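Local coordinates for uncharacterized protein (Uncultured organism, PDB 5IBZ), which is a metagenomic member of the putative cyclase family, seen with acetylphosphate bound, and may act as an arylformamidase, at residues T204-V207 against E208-Y211. Sequence-based numbering, arbitrary orientation.
Sequences TGLV and ESWY
Leu206 O takes two bonds from Ser209, and the pair illustrates how a short 3-10 turn can be reinforced by a side chain. Ser209 OG approaches Leu206 O at 2.8 Å, in the carbonyl plane, while Ser209 N gives its own bond from above that plane. With chi1 at 71°, the hydroxyl lies between the backbone N and the carbonyl carbon of its residue. One residue before and one after in the chain, Glu208 N binds Gly205 O (3.0 Å) and, straighter at 168°, Trp210 N binds Val207 O (3.2 Å). Just ahead, Thr204 OG1 accepts from Leu206 N in an ST turn; just beyond, a water donates to Val207 O and accepts from Tyr211 N. Glu208 CG stands anti to the carbonyl carbon (chi1 -63°), and the extended chain runs alongside Gly205, CD 4.1 Å from Gly205 CA, to place OE1 in a salt bridge with Arg203 NH2. Replacing Glu208 by alanine would probably leave Arg203 without this charge partner and uncover Gly205 CA. Trp210 CD1 sits 3.5 Å above one face of the Tyr211 ring, over its centre. The turn leads from strand 199-203 toward helix 215-223, whose Phe221 touches Leu206 and Ser209 and packs edge-to-face with Trp210.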
loop_
_atom_site.group_PDB
_atom_site.type_symbol
_atom_site.label_atom_id
_atom_site.label_comp_id
_atom_site.label_asym_id
_atom_site.label_seq_id
_atom_site.Cartn_x
_atom_site.Cartn_y
_atom_site.Cartn_z
ATOM N N THR B 204 20.963 -19.888 -13.481
ATOM C CA THR B 204 21.839 -18.928 -14.158
ATOM C C THR B 204 22.837 -18.249 -13.225
ATOM O O THR B 204 23.811 -17.622 -13.675
ATOM C CB THR B 204 21.057 -17.779 -14.807
ATOM O OG1 THR B 204 20.662 -16.836 -13.797
ATOM C CG2 THR B 204 19.859 -18.270 -15.576
ATOM N N GLY B 205 22.558 -18.335 -11.935
ATOM C CA GLY B 205 23.407 -17.747 -10.907
ATOM C C GLY B 205 23.184 -16.261 -10.671
ATOM O O GLY B 205 23.752 -15.696 -9.738
ATOM N N LEU B 206 22.372 -15.607 -11.500
ATOM C CA LEU B 206 22.370 -14.145 -11.489
ATOM C C LEU B 206 21.952 -13.569 -10.126
ATOM O O LEU B 206 22.616 -12.649 -9.609
ATOM C CB LEU B 206 21.474 -13.598 -12.607
ATOM C CG LEU B 206 21.487 -12.069 -12.740
ATOM C CD1 LEU B 206 22.861 -11.565 -13.139
ATOM C CD2 LEU B 206 20.416 -11.542 -13.708
ATOM N N VAL B 207 20.887 -14.100 -9.524
ATOM C CA VAL B 207 20.396 -13.559 -8.262
ATOM C C VAL B 207 21.415 -13.762 -7.120
ATOM O O VAL B 207 21.388 -13.036 -6.112
ATOM C CB VAL B 207 19.021 -14.180 -7.883
ATOM C CG1 VAL B 207 19.162 -15.646 -7.559
ATOM C CG2 VAL B 207 18.381 -13.439 -6.743
ATOM N N GLU B 208 22.358 -14.684 -7.301
ATOM C CA GLU B 208 23.362 -14.968 -6.268
ATOM C C GLU B 208 24.400 -13.858 -6.162
ATOM O O GLU B 208 25.231 -13.860 -5.238
ATOM C CB GLU B 208 24.048 -16.309 -6.551
ATOM C CG GLU B 208 23.079 -17.480 -6.488
ATOM C CD GLU B 208 23.649 -18.812 -7.007
ATOM O OE1 GLU B 208 24.888 -18.934 -7.158
ATOM O OE2 GLU B 208 22.833 -19.734 -7.232
ATOM N N SER B 209 24.354 -12.922 -7.103
ATOM C CA SER B 209 25.277 -11.792 -7.102
ATOM C C SER B 209 24.655 -10.499 -6.567
ATOM O O SER B 209 25.360 -9.519 -6.373
ATOM C CB SER B 209 25.822 -11.549 -8.520
ATOM O OG SER B 209 24.845 -11.011 -9.419
ATOM N N TRP B 210 23.358 -10.500 -6.294
ATOM C CA TRP B 210 22.655 -9.255 -5.978
ATOM C C TRP B 210 22.902 -8.727 -4.567
ATOM O O TRP B 210 23.135 -7.528 -4.364
ATOM C CB TRP B 210 21.147 -9.462 -6.170
ATOM C CG TRP B 210 20.305 -8.373 -5.563
ATOM C CD1 TRP B 210 19.712 -8.372 -4.328
ATOM C CD2 TRP B 210 19.965 -7.126 -6.167
ATOM N NE1 TRP B 210 19.029 -7.203 -4.133
ATOM C CE2 TRP B 210 19.161 -6.424 -5.250
ATOM C CE3 TRP B 210 20.262 -6.534 -7.395
ATOM C CZ2 TRP B 210 18.664 -5.159 -5.519
ATOM C CZ3 TRP B 210 19.766 -5.288 -7.659
ATOM C CH2 TRP B 210 18.969 -4.613 -6.725
ATOM N N TYR B 211 22.806 -9.602 -3.577
ATOM C CA TYR B 211 22.669 -9.130 -2.195
ATOM C C TYR B 211 23.922 -8.462 -1.623
ATOM O O TYR B 211 23.808 -7.585 -0.763
ATOM C CB TYR B 211 22.199 -10.295 -1.327
ATOM C CG TYR B 211 20.738 -10.587 -1.566
ATOM C CD1 TYR B 211 19.757 -9.822 -0.951
ATOM C CD2 TYR B 211 20.338 -11.573 -2.458
ATOM C CE1 TYR B 211 18.412 -10.060 -1.179
ATOM C CE2 TYR B 211 18.982 -11.817 -2.699
ATOM C CZ TYR B 211 18.032 -11.054 -2.047
ATOM O OH TYR B 211 16.672 -11.268 -2.268
HETATM O O HOH W 1 23.027 -12.569 -3.745
#